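Local coordinates for hydrogenase maturation factor (Thermoanaerobacter tengcongensis, PDB 3VTH), which probably transfers a carbamoyl group from carbamoyl phosphate, with ATP, to the C-terminal cysteine of HypE during [NiFe]-hydrogenase maturation, at residues E52-E57 and E86-K91; I217-G222 and D353-N358; G225-V230 and I325-G330. One frame throughout, in Å; residues are numbered along the deposited sequence.

Contact 1. Residues E52-E57 and E86-K91; sequences EVEGEE and EVKEYK
Two glutamates of one strand, Glu52 and Glu54, grip the loop 86-91 with their carboxylates. Glu54 takes backbone N-H groups: Lys88 N reaches its OE1 at 2.5 Å in a nearly straight bond (176°) on the syn side, while Tyr90 N approaches OE2 at 3.2 Å from above the carboxylate plane. A water donates to both Glu54 OE2 and Tyr90 O. Glu52 OE1 has two donors on opposite faces of its plane, Tyr90 OH at 2.6 Å and Lys88 NZ at 2.9 Å, the latter a salt bridge; its OE2 is held by Tyr50. The Tyr90 ring presents its edge to both acids, CD2 lying 3.5 Å from Glu54 CD. The extended chain of Glu54 (chi2 -171°) carries its carboxylate from the strand to the loop backbone. A glutamine here would probably turn an amide NH2 toward Lys88 N or Tyr90 N, leaving that N-H without its acceptor and the loop less firmly held. Within this acylphosphatase-type domain, strand 48-55 lies between strands 10-17 and 39-45, and the loop joins strands 76-85 and 93-95, with Val87 resting on Ala11 and Tyr90 on Ile41.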
loop_
_atom_site.group_PDB
_atom_site.type_symbol
_atom_site.label_atom_id
_atom_site.label_comp_id
_atom_site.label_asym_id
_atom_site.label_seq_id
_atom_site.Cartn_x
_atom_site.Cartn_y
_atom_site.Cartn_z
ATOM N N GLU A 52 -8.822 -5.898 -35.175
ATOM C CA GLU A 52 -9.000 -6.688 -36.397
ATOM C C GLU A 52 -7.967 -6.184 -37.400
ATOM O O GLU A 52 -7.931 -4.982 -37.699
ATOM C CB GLU A 52 -10.396 -6.487 -36.990
ATOM C CG GLU A 52 -11.536 -7.082 -36.164
ATOM C CD GLU A 52 -12.915 -6.967 -36.832
ATOM O OE1 GLU A 52 -12.991 -6.742 -38.062
ATOM O OE2 GLU A 52 -13.933 -7.113 -36.109
ATOM N N VAL A 53 -7.113 -7.083 -37.887
ATOM C CA VAL A 53 -6.118 -6.719 -38.911
ATOM C C VAL A 53 -6.236 -7.650 -40.107
ATOM O O VAL A 53 -6.491 -8.847 -39.940
ATOM C CB VAL A 53 -4.654 -6.727 -38.375
ATOM C CG1 VAL A 53 -4.383 -5.484 -37.522
ATOM C CG2 VAL A 53 -4.361 -8.005 -37.571
ATOM N N GLU A 54 -6.083 -7.073 -41.298
ATOM C CA GLU A 54 -6.068 -7.805 -42.561
ATOM C C GLU A 54 -4.835 -7.384 -43.333
ATOM O O GLU A 54 -4.569 -6.186 -43.463
ATOM C CB GLU A 54 -7.311 -7.489 -43.416
ATOM C CG GLU A 54 -8.613 -7.605 -42.642
ATOM C CD GLU A 54 -9.859 -7.514 -43.498
ATOM O OE1 GLU A 54 -10.886 -8.056 -43.037
ATOM O OE2 GLU A 54 -9.833 -6.907 -44.600
ATOM N N GLY A 55 -4.086 -8.371 -43.812
ATOM C CA GLY A 55 -2.952 -8.149 -44.721
ATOM C C GLY A 55 -2.194 -9.440 -45.002
ATOM O O GLY A 55 -2.740 -10.539 -44.836
ATOM N N GLU A 56 -0.943 -9.306 -45.439
ATOM C CA GLU A 56 -0.058 -10.449 -45.623
ATOM C C GLU A 56 0.240 -11.084 -44.280
ATOM O O GLU A 56 0.397 -10.382 -43.274
ATOM C CB GLU A 56 1.257 -10.039 -46.294
ATOM C CG GLU A 56 1.119 -9.507 -47.713
ATOM C CD GLU A 56 0.860 -10.590 -48.755
ATOM O OE1 GLU A 56 0.476 -10.226 -49.882
ATOM O OE2 GLU A 56 1.049 -11.800 -48.473
ATOM N N GLU A 57 0.318 -12.415 -44.269
ATOM C CA GLU A 57 0.596 -13.175 -43.049
ATOM C C GLU A 57 1.878 -12.687 -42.381
ATOM O O GLU A 57 1.934 -12.556 -41.161
ATOM C CB GLU A 57 0.719 -14.670 -43.361
ATOM C CG GLU A 57 0.936 -15.546 -42.116
ATOM C CD GLU A 57 1.064 -17.025 -42.449
ATOM O OE1 GLU A 57 0.742 -17.857 -41.572
ATOM O OE2 GLU A 57 1.483 -17.368 -43.582
ATOM N N GLU A 86 -12.552 -14.297 -41.160
ATOM C CA GLU A 86 -12.710 -14.034 -42.598
ATOM C C GLU A 86 -12.330 -12.586 -42.925
ATOM O O GLU A 86 -12.453 -11.702 -42.082
ATOM C CB GLU A 86 -14.137 -14.326 -43.064
ATOM C CG GLU A 86 -14.697 -15.688 -42.629
ATOM C CD GLU A 86 -13.701 -16.848 -42.774
ATOM O OE1 GLU A 86 -13.219 -17.348 -41.725
ATOM O OE2 GLU A 86 -13.394 -17.244 -43.920
ATOM N N VAL A 87 -11.859 -12.365 -44.146
ATOM C CA VAL A 87 -11.483 -11.032 -44.622
ATOM C C VAL A 87 -12.729 -10.195 -44.950
ATOM O O VAL A 87 -13.644 -10.672 -45.615
ATOM C CB VAL A 87 -10.579 -11.153 -45.871
ATOM C CG1 VAL A 87 -10.269 -9.777 -46.483
ATOM C CG2 VAL A 87 -9.298 -11.915 -45.520
ATOM N N LYS A 88 -12.755 -8.951 -44.474
ATOM C CA LYS A 88 -13.892 -8.053 -44.730
ATOM C C LYS A 88 -13.599 -7.054 -45.839
ATOM O O LYS A 88 -14.492 -6.325 -46.275
ATOM C CB LYS A 88 -14.255 -7.279 -43.460
ATOM C CG LYS A 88 -14.940 -8.106 -42.393
ATOM C CD LYS A 88 -15.390 -7.219 -41.240
ATOM C CE LYS A 88 -15.924 -8.054 -40.093
ATOM N NZ LYS A 88 -14.796 -8.631 -39.318
ATOM N N GLU A 89 -12.334 -7.008 -46.261
ATOM C CA GLU A 89 -11.846 -6.031 -47.238
ATOM C C GLU A 89 -11.959 -4.583 -46.756
ATOM O O GLU A 89 -12.445 -3.695 -47.472
ATOM C CB GLU A 89 -12.518 -6.209 -48.593
ATOM C CG GLU A 89 -12.038 -7.430 -49.327
ATOM C CD GLU A 89 -12.605 -7.512 -50.721
ATOM O OE1 GLU A 89 -13.835 -7.686 -50.846
ATOM O OE2 GLU A 89 -11.820 -7.398 -51.690
ATOM N N TYR A 90 -11.505 -4.361 -45.529
ATOM C CA TYR A 90 -11.275 -3.018 -45.029
ATOM C C TYR A 90 -10.371 -2.272 -45.998
ATOM O O TYR A 90 -9.403 -2.842 -46.509
ATOM C CB TYR A 90 -10.585 -3.091 -43.683
ATOM C CG TYR A 90 -11.456 -3.516 -42.536
ATOM C CD1 TYR A 90 -12.431 -2.664 -42.028
ATOM C CD2 TYR A 90 -11.265 -4.750 -41.911
ATOM C CE1 TYR A 90 -13.219 -3.032 -40.921
ATOM C CE2 TYR A 90 -12.043 -5.131 -40.801
ATOM C CZ TYR A 90 -13.025 -4.265 -40.322
ATOM O OH TYR A 90 -13.802 -4.624 -39.234
ATOM N N LYS A 91 -10.694 -1.007 -46.251
ATOM C CA LYS A 91 -9.919 -0.195 -47.187
ATOM C C LYS A 91 -8.798 0.580 -46.491
ATOM O O LYS A 91 -7.889 1.099 -47.138
ATOM C CB LYS A 91 -10.828 0.756 -47.969
ATOM C CG LYS A 91 -11.841 0.038 -48.876
ATOM C CD LYS A 91 -11.843 0.608 -50.283
ATOM C CE LYS A 91 -12.436 -0.392 -51.278
ATOM N NZ LYS A 91 -12.357 0.092 -52.684
HETATM O O HOH W 1 -8.328 -5.406 -46.329
#

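Contact 2. Residues I217-G222 and D353-N358; sequences IVAIKG and DVFLLN
Ala219 and Phe355 meet at the close-packed middle of two parallel strands, the methyl CB of Ala219 lying 3.5 Å from Phe355 CD1. Around them Ala219 N donates to Val354 O, Leu356 N to Ala219 O and Lys221 N to Leu356 O, all nearly linear, and the strand axes run 4.7 Å apart at only 7°. On the other face Val218 and Val354 stand side by side, CG1 of the first 3.5 Å from CG2 of the second, beneath Ala211 of helix 204-213; the further pair is looser, Ile220 CG2 to Leu356 CD2 being 4.4 Å. At the start, Ile217 N points straight at the anti lone pair of Asp353 OD2 (2.9 Å), while Arg244 pairs with the other carboxylate oxygen. At the far, watered end the extended Lys221, its CG anti to N (chi1 -173°), crosses Asn358 at about a right angle and brings NZ 3.0 Å from Asn358 O, above the carbonyl plane; Arg360 O also accepts from NZ, and Arg360 N donates to Asn358 OD1. Two waters link Asn358 ND2 to Lys221 O and Gly222 O. The pair is part of the mixed sheet of this YrdC-like domain, strand 354-358 lying between 193-196 and 218-221.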
loop_
_atom_site.group_PDB
_atom_site.type_symbol
_atom_site.label_atom_id
_atom_site.label_comp_id
_atom_site.label_asym_id
_atom_site.label_seq_id
_atom_site.Cartn_x
_atom_site.Cartn_y
_atom_site.Cartn_z
ATOM N N ILE A 217 1.470 26.758 6.453
ATOM C CA ILE A 217 0.963 25.472 6.016
ATOM C C ILE A 217 0.149 25.690 4.749
ATOM O O ILE A 217 -0.777 26.508 4.731
ATOM C CB ILE A 217 0.074 24.799 7.092
ATOM C CG1 ILE A 217 0.903 24.420 8.323
ATOM C CG2 ILE A 217 -0.594 23.549 6.516
ATOM C CD1 ILE A 217 0.137 24.430 9.614
ATOM N N VAL A 218 0.506 24.963 3.695
ATOM C CA VAL A 218 -0.226 25.031 2.444
ATOM C C VAL A 218 -1.010 23.736 2.208
ATOM O O VAL A 218 -0.472 22.639 2.376
ATOM C CB VAL A 218 0.718 25.359 1.245
ATOM C CG1 VAL A 218 1.518 26.638 1.517
ATOM C CG2 VAL A 218 1.693 24.233 0.991
ATOM N N ALA A 219 -2.283 23.863 1.842
ATOM C CA ALA A 219 -3.069 22.707 1.424
ATOM C C ALA A 219 -3.047 22.658 -0.091
ATOM O O ALA A 219 -3.480 23.607 -0.760
ATOM C CB ALA A 219 -4.504 22.784 1.960
ATOM N N ILE A 220 -2.509 21.563 -0.628
ATOM C CA ILE A 220 -2.257 21.455 -2.056
ATOM C C ILE A 220 -3.140 20.365 -2.628
ATOM O O ILE A 220 -3.083 19.224 -2.169
ATOM C CB ILE A 220 -0.765 21.101 -2.328
ATOM C CG1 ILE A 220 0.155 22.218 -1.801
ATOM C CG2 ILE A 220 -0.517 20.858 -3.797
ATOM C CD1 ILE A 220 1.647 21.871 -1.850
ATOM N N LYS A 221 -3.953 20.707 -3.626
ATOM C CA LYS A 221 -4.735 19.675 -4.314
ATOM C C LYS A 221 -3.814 18.911 -5.257
ATOM O O LYS A 221 -3.253 19.483 -6.187
ATOM C CB LYS A 221 -5.932 20.261 -5.072
ATOM C CG LYS A 221 -6.868 19.188 -5.651
ATOM C CD LYS A 221 -8.101 19.812 -6.283
ATOM C CE LYS A 221 -8.893 18.785 -7.110
ATOM N NZ LYS A 221 -10.132 19.420 -7.657
ATOM N N GLY A 222 -3.670 17.610 -5.012
ATOM C CA GLY A 222 -2.785 16.784 -5.812
ATOM C C GLY A 222 -3.627 15.783 -6.560
ATOM O O GLY A 222 -4.824 16.005 -6.775
ATOM N N ASP A 353 -3.010 27.462 6.104
ATOM C CA ASP A 353 -3.018 28.916 5.981
ATOM C C ASP A 353 -3.456 29.387 4.587
ATOM O O ASP A 353 -4.156 30.396 4.456
ATOM C CB ASP A 353 -1.637 29.463 6.328
ATOM C CG ASP A 353 -1.252 29.160 7.766
ATOM O OD1 ASP A 353 -1.905 29.722 8.659
ATOM O OD2 ASP A 353 -0.326 28.353 8.007
ATOM N N VAL A 354 -3.038 28.660 3.553
ATOM C CA VAL A 354 -3.400 28.992 2.162
ATOM C C VAL A 354 -3.646 27.708 1.377
ATOM O O VAL A 354 -3.228 26.633 1.805
ATOM C CB VAL A 354 -2.308 29.847 1.457
ATOM C CG1 VAL A 354 -2.015 31.154 2.250
ATOM C CG2 VAL A 354 -1.035 29.034 1.281
ATOM N N PHE A 355 -4.325 27.823 0.236
ATOM C CA PHE A 355 -4.740 26.656 -0.534
ATOM C C PHE A 355 -4.332 26.782 -1.993
ATOM O O PHE A 355 -4.453 27.862 -2.581
ATOM C CB PHE A 355 -6.268 26.498 -0.484
ATOM C CG PHE A 355 -6.808 26.188 0.883
ATOM C CD1 PHE A 355 -7.228 24.896 1.198
ATOM C CD2 PHE A 355 -6.930 27.200 1.848
ATOM C CE1 PHE A 355 -7.742 24.598 2.482
ATOM C CE2 PHE A 355 -7.439 26.924 3.111
ATOM C CZ PHE A 355 -7.844 25.626 3.432
ATOM N N LEU A 356 -3.860 25.670 -2.565
ATOM C CA LEU A 356 -3.685 25.573 -4.004
ATOM C C LEU A 356 -4.713 24.586 -4.544
ATOM O O LEU A 356 -4.523 23.355 -4.488
ATOM C CB LEU A 356 -2.260 25.150 -4.399
ATOM C CG LEU A 356 -1.968 25.202 -5.908
ATOM C CD1 LEU A 356 -1.920 26.646 -6.424
ATOM C CD2 LEU A 356 -0.672 24.456 -6.264
ATOM N N LEU A 357 -5.802 25.152 -5.052
ATOM C CA LEU A 357 -6.920 24.406 -5.614
ATOM C C LEU A 357 -6.717 24.152 -7.115
ATOM O O LEU A 357 -5.820 24.722 -7.725
ATOM C CB LEU A 357 -8.175 25.264 -5.446
ATOM C CG LEU A 357 -9.099 25.242 -4.225
ATOM C CD1 LEU A 357 -8.474 24.748 -2.910
ATOM C CD2 LEU A 357 -9.771 26.581 -4.057
ATOM N N ASN A 358 -7.557 23.288 -7.700
ATOM C CA ASN A 358 -7.706 23.240 -9.150
ATOM C C ASN A 358 -9.109 22.759 -9.516
ATOM O O ASN A 358 -9.837 22.248 -8.658
ATOM C CB ASN A 358 -6.602 22.385 -9.810
ATOM C CG ASN A 358 -6.767 20.902 -9.563
ATOM O OD1 ASN A 358 -7.780 20.292 -9.954
ATOM N ND2 ASN A 358 -5.753 20.294 -8.946
HETATM O O HOH W 2 -3.476 21.847 -7.481
HETATM O O HOH W 3 -5.890 17.197 -9.457
#

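Contact 3. Residues G225-V230 and I325-G330; sequences GFHLAV and IVMTSG. With MG (magnesium ion), chain G; APC (diphosphomethylphosphonic acid adenosyl ester), chain F.
Thr328 directs OG1 away from its own N (chi1 -172°), and Ser329 tucks OG between its N and carbonyl carbon (chi1 68°); these torsions carry the two hydroxyls to the phosphoryl groups and metal of the bound nucleotide analogue, while Thr328 CG2 is left to pack 3.8 Å from Leu228 CB. Both residues stand on an antiparallel strand pair in the mixed sheet of the YrdC-like domain. Leu228 and Thr328 form a hydrogen-bonded pair, Leu228 N giving 2.7 Å to Thr328 O and Thr328 N returning a bond to Leu228 O. Further along, Val326 N donates to Val230 O, and the two valines lie side by side with their CG2 atoms in contact, Val326 touching Leu241 and Val230 touching Ala237 of helix 235-245. On the other face of the sheet Met327 folds its bent chain over Ala229 and His227, SD 4.0 Å from Ala229 CB and CE 3.9 Å from His227 CB. The edge of the His227 ring lies near Thr328 O. Where strand 226-229 begins, beside the far end of 325-329, Gly330 N bonds to Phe226 O from above the carbonyl plane. Lys245 NZ donates to Thr328 OG1 and Ser329 O and also bonds to the analogue, and Asn331 OD1 is bonded to Ser329 OG. Thr328 OG1 in turn donates to O1A of the analogue, and Ser329 N to O2A (160°). Oxygens of all three phosphoryl groups, O1G, O1B and O2A, and a water share the magnesium ion with Ser329 OG, which sits 2.1 Å from the metal.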
loop_
_atom_site.group_PDB
_atom_site.type_symbol
_atom_site.label_atom_id
_atom_site.label_comp_id
_atom_site.label_asym_id
_atom_site.label_seq_id
_atom_site.Cartn_x
_atom_site.Cartn_y
_atom_site.Cartn_z
ATOM N N GLY A 225 -5.834 13.579 -3.758
ATOM C CA GLY A 225 -6.547 14.373 -2.771
ATOM C C GLY A 225 -5.676 15.526 -2.346
ATOM O O GLY A 225 -4.703 15.854 -3.027
ATOM N N PHE A 226 -6.011 16.129 -1.211
ATOM C CA PHE A 226 -5.264 17.264 -0.702
ATOM C C PHE A 226 -4.158 16.782 0.233
ATOM O O PHE A 226 -4.351 15.797 0.952
ATOM C CB PHE A 226 -6.198 18.229 0.048
ATOM C CG PHE A 226 -6.977 19.132 -0.862
ATOM C CD1 PHE A 226 -6.564 20.445 -1.075
ATOM C CD2 PHE A 226 -8.090 18.652 -1.557
ATOM C CE1 PHE A 226 -7.253 21.274 -1.935
ATOM C CE2 PHE A 226 -8.798 19.488 -2.414
ATOM C CZ PHE A 226 -8.379 20.797 -2.602
ATOM N N HIS A 227 -3.026 17.487 0.224
ATOM C CA HIS A 227 -1.955 17.277 1.197
ATOM C C HIS A 227 -1.557 18.601 1.844
ATOM O O HIS A 227 -1.726 19.673 1.252
ATOM C CB HIS A 227 -0.736 16.587 0.547
ATOM C CG HIS A 227 -1.033 15.189 0.113
ATOM N ND1 HIS A 227 -1.612 14.904 -1.109
ATOM C CD2 HIS A 227 -0.937 14.008 0.769
ATOM C CE1 HIS A 227 -1.824 13.603 -1.200
ATOM N NE2 HIS A 227 -1.426 13.037 -0.074
ATOM N N LEU A 228 -1.054 18.515 3.064
ATOM C CA LEU A 228 -0.614 19.695 3.799
ATOM C C LEU A 228 0.884 19.665 3.771
ATOM O O LEU A 228 1.498 18.615 4.035
ATOM C CB LEU A 228 -1.107 19.659 5.241
ATOM C CG LEU A 228 -2.622 19.714 5.420
ATOM C CD1 LEU A 228 -3.068 19.024 6.716
ATOM C CD2 LEU A 228 -3.105 21.164 5.345
ATOM N N ALA A 229 1.465 20.814 3.449
ATOM C CA ALA A 229 2.905 20.951 3.317
ATOM C C ALA A 229 3.454 22.098 4.147
ATOM O O ALA A 229 2.799 23.142 4.316
ATOM C CB ALA A 229 3.284 21.133 1.841
ATOM N N VAL A 230 4.652 21.875 4.685
ATOM C CA VAL A 230 5.459 22.913 5.306
ATOM C C VAL A 230 6.916 22.656 4.951
ATOM O O VAL A 230 7.281 21.543 4.579
ATOM C CB VAL A 230 5.318 22.978 6.877
ATOM C CG1 VAL A 230 3.914 23.370 7.290
ATOM C CG2 VAL A 230 5.769 21.668 7.576
ATOM N N ILE A 325 9.995 19.382 1.621
ATOM C CA ILE A 325 8.743 19.703 2.300
ATOM C C ILE A 325 8.018 18.474 2.835
ATOM O O ILE A 325 7.976 17.444 2.181
ATOM C CB ILE A 325 7.779 20.480 1.373
ATOM C CG1 ILE A 325 7.539 19.683 0.075
ATOM C CG2 ILE A 325 8.326 21.903 1.092
ATOM C CD1 ILE A 325 6.508 20.291 -0.889
ATOM N N VAL A 326 7.414 18.617 4.014
ATOM C CA VAL A 326 6.451 17.651 4.534
ATOM C C VAL A 326 5.293 17.550 3.548
ATOM O O VAL A 326 4.895 18.550 2.952
ATOM C CB VAL A 326 5.911 18.105 5.903
ATOM C CG1 VAL A 326 4.705 17.259 6.352
ATOM C CG2 VAL A 326 7.024 18.049 6.940
ATOM N N MET A 327 4.800 16.332 3.345
ATOM C CA MET A 327 3.554 16.099 2.649
ATOM C C MET A 327 2.783 15.118 3.516
ATOM O O MET A 327 3.164 13.943 3.618
ATOM C CB MET A 327 3.800 15.487 1.261
ATOM C CG MET A 327 4.373 16.462 0.261
ATOM S SD MET A 327 3.142 17.696 -0.199
ATOM C CE MET A 327 2.462 16.953 -1.688
ATOM N N THR A 328 1.722 15.602 4.145
ATOM C CA THR A 328 0.878 14.759 4.978
ATOM C C THR A 328 -0.522 14.923 4.433
ATOM O O THR A 328 -0.832 15.945 3.830
ATOM C CB THR A 328 0.989 15.118 6.497
ATOM O OG1 THR A 328 0.293 14.133 7.282
ATOM C CG2 THR A 328 0.423 16.501 6.795
ATOM N N SER A 329 -1.369 13.920 4.612
ATOM C CA SER A 329 -2.662 13.963 3.955
ATOM C C SER A 329 -3.519 15.081 4.558
ATOM O O SER A 329 -3.449 15.367 5.757
ATOM C CB SER A 329 -3.353 12.591 4.000
ATOM O OG SER A 329 -3.712 12.252 5.323
ATOM N N GLY A 330 -4.292 15.725 3.691
ATOM C CA GLY A 330 -5.116 16.866 4.055
ATOM C C GLY A 330 -6.431 16.436 4.665
ATOM O O GLY A 330 -7.424 16.243 3.956
HETATM MG MG MG G . -3.077 10.551 6.414
HETATM P PG APC F . -3.782 10.719 9.592
HETATM O O1G APC F . -3.754 11.392 8.243
HETATM O O2G APC F . -2.988 11.477 10.628
HETATM O O3G APC F . -5.152 10.338 10.072
HETATM P PB APC F . -1.903 8.850 8.458
HETATM O O1B APC F . -2.575 8.719 7.126
HETATM O O2B APC F . -1.309 7.568 9.006
HETATM O O3B APC F . -3.038 9.287 9.510
HETATM P PA APC F . 0.049 10.704 6.836
HETATM O O1A APC F . 1.148 11.694 7.141
HETATM O O2A APC F . -0.983 11.174 5.876
HETATM C C3A APC F . -0.664 10.188 8.445
HETATM O "O5'" APC F . 0.651 9.363 6.174
HETATM C "C5'" APC F . 2.044 9.089 6.056
HETATM C "C4'" APC F . 2.279 7.629 6.432
HETATM O "O4'" APC F . 3.663 7.355 6.182
HETATM C "C3'" APC F . 2.026 7.404 7.925
HETATM O "O3'" APC F . 1.344 6.161 8.170
HETATM C "C2'" APC F . 3.420 7.310 8.509
HETATM O "O2'" APC F . 3.455 6.576 9.748
HETATM C "C1'" APC F . 4.222 6.739 7.341
HETATM N N9 APC F . 5.606 7.145 7.554
HETATM C C8 APC F . 6.152 8.376 7.356
HETATM N N7 APC F . 7.459 8.364 7.718
HETATM C C5 APC F . 7.745 7.119 8.156
HETATM C C6 APC F . 8.929 6.413 8.694
HETATM N N6 APC F . 10.111 7.049 8.832
HETATM N N1 APC F . 8.791 5.113 9.036
HETATM C C2 APC F . 7.627 4.448 8.892
HETATM N N3 APC F . 6.502 5.009 8.421
HETATM C C4 APC F . 6.516 6.319 8.044
HETATM O O HOH W 4 -5.156 9.900 5.985
#

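Contacts 2 and 3 are both buried and share one mixed sheet: strands 218-221 and 226-229 are neighbours, joined by probable hydrogen bonds from Ile220 N to His227 O (2.8 Å) and Ala229 N to Val218 O (2.9 Å), with centres about 8 Å apart. Backbone pairing is parallel in contact 2 and antiparallel in contact 3, which alone reaches the nucleotide and magnesium. Contact 1 lies in the separate acylphosphatase-type domain, its centre about 53 Å and 54 Å from those of contacts 2 and 3. Partly buried, it binds mostly through carboxylates, even to main-chain N-H groups, whereas contacts 2 and 3 rest mainly on strand-to-strand bonds and apolar side chains, with polar ends in contact 2.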